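Local coordinates for protein aspartate--tRNA(Asp/Asn) ligase (Thermus thermophilus, PDB 1N9W) that attaches aspartate to both tRNA(Asp) and tRNA(Asn), first activating the amino acid with ATP to give aspartyl-AMP and then transferring it to the tRNA acceptor end, at residues 16-21 with 43-48; 122-127 with 402-407; 351-356 with 360-365. One frame throughout, in Å; residues are numbered along the deposited sequence.

Contact 1. Residues 16-21 with 43-48; sequences VELLGF and VQVVTG
Leu18 approaches Val43 and Val45 through a side chain whose first torsion sets CG opposite its own carbonyl carbon (chi1 -56°) and whose second runs CD1 on in an extended line from CA (chi2 160°). Val43 answers with CG1 held between its backbone N and carbonyl carbon (chi1 66°), which turns that methyl to the incoming leucine. The two side chains meet tip to tip, Leu18 CD1 lying 4.0 Å from Val43 CG1. The same leucine methyl also passes Val45, and here the chains slide by each other in opposite directions, with Leu18 CD1 and Val45 CG2 4.2 Å apart. One methyl thus spans two valines of the facing strand, two residues apart and so on the same side of it, the side that faces Leu18.

The backbones are not neighbours in a sheet: Leu18 CA and Val43 CA are 9.5 Å apart, a distance bridged by side chains alone. Leu8 rests on both Leu18 and Val43, while Val77 adds to the leucine's surroundings and Val61 and Ala79 to those of Val45. Gln44, on the other side of that strand and a site of tRNA interaction, touches Phe33 and Glu76, the latter another such site.

Strand 15-28 pairs with 31-38 and 58-67, strand 41-47 with 31-38 and, in parallel, with 75-79, and 58-67 with 75-79, closing the ring. Aliphatic contacts across the middle of such a five-stranded barrel form the hydrophobic core of the OB-fold, here the tRNA anticodon-binding domain.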
loop_
_atom_site.group_PDB
_atom_site.type_symbol
_atom_site.label_atom_id
_atom_site.label_comp_id
_atom_site.label_asym_id
_atom_site.label_seq_id
_atom_site.Cartn_x
_atom_site.Cartn_y
_atom_site.Cartn_z
ATOM N N VAL B 16 -30.807 16.869 8.648
ATOM C CA VAL B 16 -29.452 16.476 8.276
ATOM C C VAL B 16 -29.127 16.933 6.856
ATOM O O VAL B 16 -30.006 17.384 6.107
ATOM C CB VAL B 16 -29.251 14.932 8.360
ATOM C CG1 VAL B 16 -29.648 14.424 9.733
ATOM C CG2 VAL B 16 -30.042 14.227 7.268
ATOM N N GLU B 17 -27.854 16.840 6.497
ATOM C CA GLU B 17 -27.420 17.223 5.158
ATOM C C GLU B 17 -26.806 15.996 4.503
ATOM O O GLU B 17 -25.981 15.320 5.104
ATOM C CB GLU B 17 -26.386 18.346 5.226
ATOM C CG GLU B 17 -26.096 18.958 3.868
ATOM C CD GLU B 17 -25.185 20.169 3.932
ATOM O OE1 GLU B 17 -23.943 19.980 3.957
ATOM O OE2 GLU B 17 -25.719 21.309 3.973
ATOM N N LEU B 18 -27.228 15.693 3.281
ATOM C CA LEU B 18 -26.699 14.527 2.570
ATOM C C LEU B 18 -25.948 14.986 1.319
ATOM O O LEU B 18 -26.251 16.041 0.757
ATOM C CB LEU B 18 -27.851 13.602 2.151
ATOM C CG LEU B 18 -28.810 13.069 3.242
ATOM C CD1 LEU B 18 -30.095 12.608 2.608
ATOM C CD2 LEU B 18 -28.144 11.940 4.007
ATOM N N LEU B 19 -24.949 14.207 0.914
ATOM C CA LEU B 19 -24.185 14.482 -0.306
ATOM C C LEU B 19 -24.115 13.128 -0.992
ATOM O O LEU B 19 -23.834 12.120 -0.345
ATOM C CB LEU B 19 -22.766 14.983 0.001
ATOM C CG LEU B 19 -22.674 16.336 0.737
ATOM C CD1 LEU B 19 -21.215 16.654 1.068
ATOM C CD2 LEU B 19 -23.288 17.429 -0.137
ATOM N N GLY B 20 -24.408 13.089 -2.289
ATOM C CA GLY B 20 -24.364 11.822 -3.007
ATOM C C GLY B 20 -24.805 11.954 -4.450
ATOM O O GLY B 20 -24.762 13.047 -5.014
ATOM N N PHE B 21 -25.215 10.844 -5.053
ATOM C CA PHE B 21 -25.668 10.843 -6.446
ATOM C C PHE B 21 -27.079 10.309 -6.566
ATOM O O PHE B 21 -27.466 9.393 -5.841
ATOM C CB PHE B 21 -24.764 9.969 -7.319
ATOM C CG PHE B 21 -23.326 10.377 -7.302
ATOM C CD1 PHE B 21 -22.478 9.947 -6.282
ATOM C CD2 PHE B 21 -22.818 11.210 -8.294
ATOM C CE1 PHE B 21 -21.150 10.334 -6.260
ATOM C CE2 PHE B 21 -21.487 11.603 -8.275
ATOM C CZ PHE B 21 -20.646 11.170 -7.258
ATOM N N VAL B 43 -30.483 6.037 0.299
ATOM C CA VAL B 43 -31.570 6.520 1.124
ATOM C C VAL B 43 -32.649 7.179 0.262
ATOM O O VAL B 43 -32.351 7.848 -0.739
ATOM C CB VAL B 43 -31.074 7.530 2.192
ATOM C CG1 VAL B 43 -30.547 8.812 1.526
ATOM C CG2 VAL B 43 -32.203 7.851 3.154
ATOM N N GLN B 44 -33.906 6.969 0.646
ATOM C CA GLN B 44 -35.034 7.550 -0.059
ATOM C C GLN B 44 -35.149 9.002 0.388
ATOM O O GLN B 44 -35.016 9.320 1.575
ATOM C CB GLN B 44 -36.345 6.799 0.274
ATOM C CG GLN B 44 -37.579 7.315 -0.505
ATOM C CD GLN B 44 -38.840 6.463 -0.328
ATOM O OE1 GLN B 44 -39.626 6.653 0.618
ATOM N NE2 GLN B 44 -39.040 5.514 -1.246
ATOM N N VAL B 45 -35.361 9.889 -0.572
ATOM C CA VAL B 45 -35.499 11.306 -0.273
ATOM C C VAL B 45 -36.849 11.665 -0.848
ATOM O O VAL B 45 -37.183 11.258 -1.961
ATOM C CB VAL B 45 -34.377 12.144 -0.943
ATOM C CG1 VAL B 45 -34.680 13.627 -0.831
ATOM C CG2 VAL B 45 -33.048 11.848 -0.269
ATOM N N VAL B 46 -37.645 12.392 -0.072
ATOM C CA VAL B 46 -38.958 12.790 -0.531
ATOM C C VAL B 46 -39.015 14.294 -0.724
ATOM O O VAL B 46 -38.692 15.070 0.178
ATOM C CB VAL B 46 -40.077 12.356 0.473
ATOM C CG1 VAL B 46 -41.444 12.731 -0.086
ATOM C CG2 VAL B 46 -40.015 10.855 0.719
ATOM N N THR B 47 -39.413 14.702 -1.919
ATOM C CA THR B 47 -39.535 16.104 -2.236
ATOM C C THR B 47 -40.780 16.253 -3.123
ATOM O O THR B 47 -41.652 15.378 -3.102
ATOM C CB THR B 47 -38.230 16.603 -2.948
ATOM O OG1 THR B 47 -38.285 18.028 -3.117
ATOM C CG2 THR B 47 -38.044 15.931 -4.299
ATOM N N GLY B 48 -40.877 17.352 -3.876
ATOM C CA GLY B 48 -42.035 17.569 -4.733
ATOM C C GLY B 48 -41.958 18.902 -5.463
ATOM O O GLY B 48 -41.266 19.815 -5.016
#

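Contact 2. Residues 122-127 with 402-407; sequences RAPLKV and LGLPNV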
loop_
_atom_site.group_PDB
_atom_site.type_symbol
_atom_site.label_atom_id
_atom_site.label_comp_id
_atom_site.label_asym_id
_atom_site.label_seq_id
_atom_site.Cartn_x
_atom_site.Cartn_y
_atom_site.Cartn_z
ATOM N N ARG B 122 -19.149 -1.940 -6.835
ATOM C CA ARG B 122 -18.039 -1.321 -6.092
ATOM C C ARG B 122 -17.633 -2.119 -4.841
ATOM O O ARG B 122 -16.489 -2.046 -4.395
ATOM C CB ARG B 122 -18.460 0.090 -5.636
ATOM C CG ARG B 122 -18.978 0.117 -4.187
ATOM C CD ARG B 122 -20.304 0.858 -3.954
ATOM N NE ARG B 122 -20.197 2.300 -4.027
ATOM C CZ ARG B 122 -20.980 3.151 -3.357
ATOM N NH1 ARG B 122 -21.936 2.717 -2.546
ATOM N NH2 ARG B 122 -20.805 4.459 -3.508
ATOM N N ALA B 123 -18.585 -2.865 -4.283
ATOM C CA ALA B 123 -18.349 -3.618 -3.058
ATOM C C ALA B 123 -17.103 -4.518 -3.007
ATOM O O ALA B 123 -16.377 -4.521 -2.013
ATOM C CB ALA B 123 -19.607 -4.424 -2.695
ATOM N N PRO B 124 -16.831 -5.288 -4.072
ATOM C CA PRO B 124 -15.643 -6.159 -4.046
ATOM C C PRO B 124 -14.331 -5.374 -3.881
ATOM O O PRO B 124 -13.375 -5.860 -3.265
ATOM C CB PRO B 124 -15.706 -6.878 -5.399
ATOM C CG PRO B 124 -17.177 -6.905 -5.709
ATOM C CD PRO B 124 -17.622 -5.511 -5.295
ATOM N N LEU B 125 -14.285 -4.167 -4.434
ATOM C CA LEU B 125 -13.085 -3.345 -4.331
ATOM C C LEU B 125 -12.931 -2.801 -2.904
ATOM O O LEU B 125 -11.815 -2.648 -2.402
ATOM C CB LEU B 125 -13.141 -2.186 -5.349
ATOM C CG LEU B 125 -13.201 -2.561 -6.840
ATOM C CD1 LEU B 125 -13.248 -1.308 -7.709
ATOM C CD2 LEU B 125 -11.973 -3.397 -7.205
ATOM N N LYS B 126 -14.061 -2.525 -2.262
ATOM C CA LYS B 126 -14.078 -2.015 -0.897
ATOM C C LYS B 126 -13.583 -3.132 0.030
ATOM O O LYS B 126 -12.814 -2.895 0.965
ATOM C CB LYS B 126 -15.504 -1.597 -0.523
ATOM C CG LYS B 126 -15.682 -1.018 0.874
ATOM C CD LYS B 126 -14.893 0.263 1.059
ATOM C CE LYS B 126 -15.215 0.932 2.393
ATOM N NZ LYS B 126 -14.233 2.029 2.708
ATOM N N VAL B 127 -14.016 -4.354 -0.253
ATOM C CA VAL B 127 -13.610 -5.498 0.543
ATOM C C VAL B 127 -12.121 -5.762 0.326
ATOM O O VAL B 127 -11.392 -6.050 1.271
ATOM C CB VAL B 127 -14.470 -6.748 0.173
ATOM C CG1 VAL B 127 -13.918 -7.998 0.851
ATOM C CG2 VAL B 127 -15.917 -6.518 0.615
ATOM N N LEU B 402 -15.931 -13.674 -2.072
ATOM C CA LEU B 402 -17.240 -13.074 -2.289
ATOM C C LEU B 402 -18.159 -13.826 -3.248
ATOM O O LEU B 402 -19.273 -13.375 -3.525
ATOM C CB LEU B 402 -17.058 -11.633 -2.771
ATOM C CG LEU B 402 -16.255 -10.774 -1.795
ATOM C CD1 LEU B 402 -15.987 -9.403 -2.389
ATOM C CD2 LEU B 402 -17.014 -10.669 -0.486
ATOM N N GLY B 403 -17.695 -14.966 -3.755
ATOM C CA GLY B 403 -18.500 -15.758 -4.668
ATOM C C GLY B 403 -18.800 -15.026 -5.958
ATOM O O GLY B 403 -19.922 -15.059 -6.459
ATOM N N LEU B 404 -17.791 -14.367 -6.509
ATOM C CA LEU B 404 -17.976 -13.611 -7.737
ATOM C C LEU B 404 -17.740 -14.467 -8.979
ATOM O O LEU B 404 -16.966 -15.426 -8.945
ATOM C CB LEU B 404 -17.027 -12.410 -7.742
ATOM C CG LEU B 404 -16.984 -11.606 -6.436
ATOM C CD1 LEU B 404 -15.822 -10.630 -6.474
ATOM C CD2 LEU B 404 -18.297 -10.885 -6.221
ATOM N N PRO B 405 -18.415 -14.130 -10.088
ATOM C CA PRO B 405 -18.294 -14.845 -11.360
ATOM C C PRO B 405 -16.841 -15.097 -11.741
ATOM O O PRO B 405 -16.371 -16.233 -11.707
ATOM C CB PRO B 405 -18.985 -13.910 -12.341
ATOM C CG PRO B 405 -20.090 -13.344 -11.513
ATOM C CD PRO B 405 -19.402 -13.039 -10.196
ATOM N N ASN B 406 -16.140 -14.029 -12.110
ATOM C CA ASN B 406 -14.738 -14.129 -12.495
ATOM C C ASN B 406 -13.877 -13.094 -11.766
ATOM O O ASN B 406 -14.389 -12.214 -11.073
ATOM C CB ASN B 406 -14.590 -13.962 -14.005
ATOM C CG ASN B 406 -15.143 -12.650 -14.498
ATOM O OD1 ASN B 406 -14.596 -11.584 -14.209
ATOM N ND2 ASN B 406 -16.245 -12.714 -15.240
ATOM N N VAL B 407 -12.566 -13.209 -11.938
ATOM C CA VAL B 407 -11.608 -12.328 -11.287
ATOM C C VAL B 407 -11.702 -10.848 -11.657
ATOM O O VAL B 407 -11.295 -9.986 -10.876
ATOM C CB VAL B 407 -10.163 -12.816 -11.560
ATOM C CG1 VAL B 407 -9.764 -12.495 -12.991
ATOM C CG2 VAL B 407 -9.206 -12.191 -10.577
#
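Pro124 meets Leu402 and Leu404 with successive atoms of its ring. At CB the proline lies between two leucine methyls: Leu402 CD1 and Leu404 CD1 are each 3.9 Å from Pro124 CB. One atom farther out, Pro124 CG turns mainly to the fork of the second leucine, 4.0 Å from Leu404 CD1 and 4.2 Å from Leu404 CD2. The proline ring and the Leu404 side chain cross obliquely, and both branches of the leucine bear on Pro124 CG.

Leu402 comes up to the helix backbone. Its CG stands opposite the carbonyl carbon (chi1 -58°) and CD1 continues the extended chain (chi2 174°), bringing Leu402 CD1 to 3.7 Å from Pro124 CA. The same methyl meets Val127 head-on, with Leu402 CD1 4.0 Å from Val127 CB and 4.1 Å from Val127 CG1. It therefore fits beside two residues three apart on one side of the helix. Pro124 has no N-H to give to the preceding turn, and the helix is kinked here, although Val127 N to Ala123 O keeps the next turn closed.

Gly403, with a positive phi of 63°, turns the chain, and Leu404 follows on the same proline. Helix 119-141 is thereby joined to the chain where helix 394-402 runs out into the loop at Gly403; Leu256 and Ala258 cover Leu402, helix 250-255 flanks Val127 through Ile253, and the second subunit receives Arg122 at its Val189 carbonyl.

Contact 3. Residues 351-356 with 360-365; sequences QRIHRY and LESLKA
Tyr356 and Leu360 are joined through the backbone by the i to i+4 bond of the first turn of helix 356-364, Leu360 N giving its hydrogen to Tyr356 O over 3.1 Å at a nearly straight 166°, with Arg355 at the N-cap. The tyrosine side chain leaves with CG opposite its backbone N (chi1 176°), and its ring lies aslant over the leucine. Leu360 CG sits over one ring face, 4.2 Å from the centroid of the Tyr356 ring and 23° off its normal, a CH-pi contact displaced toward the rim. The methyl beyond it packs tightly, Leu360 CD1 lying 3.4 Å from Tyr356 CE2 and 3.8 Å from Tyr356 OH. Leu377 touches both residues, and Leu89 of the second subunit packs on the tyrosine. With an alanine here, Leu360 would probably lose the aromatic face that covers its CG and CD1, and Leu89 of the neighbouring subunit one of its packing partners.

Ile353 CD1 lies 3.7 Å from Ser362 OG, whose strongest polar partner is the carbonyl oxygen of Glu358, with those of Leu359 and Phe324 close by. Ile353, also touching Glu358 and Leu359, thus packs the loop against the helix.

This is a strand-loop-helix connection: strand 344-351 of the class II synthetase sheet leads past Arg352, predicted to bind L-aspartate, into a helix whose first turn carries an aromatic-aliphatic i to i+4 pair.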
loop_
_atom_site.group_PDB
_atom_site.type_symbol
_atom_site.label_atom_id
_atom_site.label_comp_id
_atom_site.label_asym_id
_atom_site.label_seq_id
_atom_site.Cartn_x
_atom_site.Cartn_y
_atom_site.Cartn_z
ATOM N N GLN B 351 10.386 -22.114 0.840
ATOM C CA GLN B 351 11.727 -21.718 1.237
ATOM C C GLN B 351 12.627 -21.669 0.003
ATOM O O GLN B 351 12.461 -22.476 -0.912
ATOM C CB GLN B 351 12.277 -22.701 2.271
ATOM C CG GLN B 351 13.754 -22.530 2.561
ATOM C CD GLN B 351 14.155 -23.115 3.899
ATOM O OE1 GLN B 351 13.517 -24.044 4.404
ATOM N NE2 GLN B 351 15.224 -22.582 4.480
ATOM N N ARG B 352 13.554 -20.714 -0.032
ATOM C CA ARG B 352 14.480 -20.574 -1.154
ATOM C C ARG B 352 15.839 -21.108 -0.716
ATOM O O ARG B 352 16.020 -21.480 0.441
ATOM C CB ARG B 352 14.672 -19.101 -1.559
ATOM C CG ARG B 352 13.547 -18.135 -1.192
ATOM C CD ARG B 352 12.302 -18.366 -2.018
ATOM N NE ARG B 352 11.251 -17.398 -1.729
ATOM C CZ ARG B 352 10.062 -17.406 -2.324
ATOM N NH1 ARG B 352 9.783 -18.331 -3.233
ATOM N NH2 ARG B 352 9.149 -16.497 -2.009
ATOM N N ILE B 353 16.793 -21.129 -1.644
ATOM C CA ILE B 353 18.153 -21.590 -1.364
ATOM C C ILE B 353 18.997 -20.370 -0.986
ATOM O O ILE B 353 18.997 -19.368 -1.701
ATOM C CB ILE B 353 18.781 -22.268 -2.610
ATOM C CG1 ILE B 353 17.959 -23.502 -2.997
ATOM C CG2 ILE B 353 20.232 -22.654 -2.330
ATOM C CD1 ILE B 353 18.349 -24.104 -4.332
ATOM N N HIS B 354 19.725 -20.454 0.126
ATOM C CA HIS B 354 20.544 -19.329 0.582
ATOM C C HIS B 354 22.043 -19.494 0.383
ATOM O O HIS B 354 22.778 -18.507 0.364
ATOM C CB HIS B 354 20.276 -19.047 2.056
ATOM C CG HIS B 354 20.430 -20.248 2.936
ATOM N ND1 HIS B 354 19.539 -21.297 2.921
ATOM C CD2 HIS B 354 21.359 -20.554 3.872
ATOM C CE1 HIS B 354 19.909 -22.198 3.814
ATOM N NE2 HIS B 354 21.008 -21.772 4.403
ATOM N N ARG B 355 22.500 -20.732 0.250
ATOM C CA ARG B 355 23.923 -20.985 0.058
ATOM C C ARG B 355 24.321 -20.836 -1.402
ATOM O O ARG B 355 23.680 -21.389 -2.294
ATOM C CB ARG B 355 24.285 -22.387 0.557
ATOM C CG ARG B 355 24.533 -22.473 2.060
ATOM C CD ARG B 355 25.954 -22.044 2.447
ATOM N NE ARG B 355 26.952 -23.069 2.123
ATOM C CZ ARG B 355 27.511 -23.242 0.925
ATOM N NH1 ARG B 355 27.188 -22.454 -0.093
ATOM N NH2 ARG B 355 28.392 -24.216 0.743
ATOM N N TYR B 356 25.381 -20.074 -1.635
ATOM C CA TYR B 356 25.877 -19.843 -2.981
ATOM C C TYR B 356 26.166 -21.163 -3.680
ATOM O O TYR B 356 25.708 -21.400 -4.798
ATOM C CB TYR B 356 27.158 -19.019 -2.933
ATOM C CG TYR B 356 27.793 -18.807 -4.283
ATOM C CD1 TYR B 356 27.232 -17.928 -5.205
ATOM C CD2 TYR B 356 28.963 -19.478 -4.637
ATOM C CE1 TYR B 356 27.825 -17.714 -6.444
ATOM C CE2 TYR B 356 29.563 -19.271 -5.874
ATOM C CZ TYR B 356 28.991 -18.388 -6.769
ATOM O OH TYR B 356 29.593 -18.155 -7.982
ATOM N N LEU B 360 24.510 -22.738 -7.377
ATOM C CA LEU B 360 25.258 -23.121 -8.567
ATOM C C LEU B 360 24.891 -24.519 -9.045
ATOM O O LEU B 360 24.628 -24.731 -10.229
ATOM C CB LEU B 360 26.762 -23.071 -8.297
ATOM C CG LEU B 360 27.423 -21.694 -8.287
ATOM C CD1 LEU B 360 28.920 -21.847 -8.057
ATOM C CD2 LEU B 360 27.162 -20.992 -9.614
ATOM N N GLU B 361 24.857 -25.468 -8.119
ATOM C CA GLU B 361 24.547 -26.842 -8.462
ATOM C C GLU B 361 23.162 -27.000 -9.096
ATOM O O GLU B 361 23.047 -27.465 -10.232
ATOM C CB GLU B 361 24.672 -27.725 -7.220
ATOM C CG GLU B 361 24.866 -29.208 -7.527
ATOM C CD GLU B 361 26.125 -29.481 -8.346
ATOM O OE1 GLU B 361 27.240 -29.176 -7.857
ATOM O OE2 GLU B 361 25.995 -29.994 -9.484
ATOM N N SER B 362 22.112 -26.608 -8.378
ATOM C CA SER B 362 20.744 -26.733 -8.892
ATOM C C SER B 362 20.508 -26.034 -10.229
ATOM O O SER B 362 19.660 -26.464 -11.015
ATOM C CB SER B 362 19.741 -26.214 -7.858
ATOM O OG SER B 362 20.057 -24.901 -7.460
ATOM N N LEU B 363 21.236 -24.953 -10.490
ATOM C CA LEU B 363 21.073 -24.242 -11.753
ATOM C C LEU B 363 21.470 -25.169 -12.902
ATOM O O LEU B 363 20.781 -25.244 -13.927
ATOM C CB LEU B 363 21.948 -22.991 -11.780
ATOM C CG LEU B 363 21.187 -21.657 -11.726
ATOM C CD1 LEU B 363 22.183 -20.504 -11.665
ATOM C CD2 LEU B 363 20.290 -21.525 -12.950
ATOM N N LYS B 364 22.582 -25.874 -12.715
ATOM C CA LYS B 364 23.091 -26.813 -13.703
ATOM C C LYS B 364 22.088 -27.948 -13.878
ATOM O O LYS B 364 21.779 -28.349 -15.001
ATOM C CB LYS B 364 24.436 -27.381 -13.233
ATOM C CG LYS B 364 25.521 -26.327 -13.040
ATOM C CD LYS B 364 26.661 -26.822 -12.146
ATOM C CE LYS B 364 27.852 -25.873 -12.200
ATOM N NZ LYS B 364 27.396 -24.446 -12.137
ATOM N N ALA B 365 21.578 -28.460 -12.761
ATOM C CA ALA B 365 20.606 -29.541 -12.806
ATOM C C ALA B 365 19.350 -29.110 -13.568
ATOM O O ALA B 365 18.462 -29.927 -13.833
ATOM C CB ALA B 365 20.240 -29.985 -11.391
#

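How the contacts relate
Contact 1 belongs to the OB-fold domain, whereas contacts 2 and 3 lie in the class II catalytic domain, contact 3 nested within the long chain excursion that contact 2 closes. Contacts 1 and 2 are buried and purely aliphatic, one joining strands across a barrel, the other a helix to the loop following another helix. Contact 3, only partly buried, is the local one: it adds a backbone hydrogen bond and an aromatic face to its packing. Contacts 1 and 3 stand on opposite sides of the chain's centre, their own centres about 64 Å apart, yet the segments of all three contacts touch the second subunit of the homodimer.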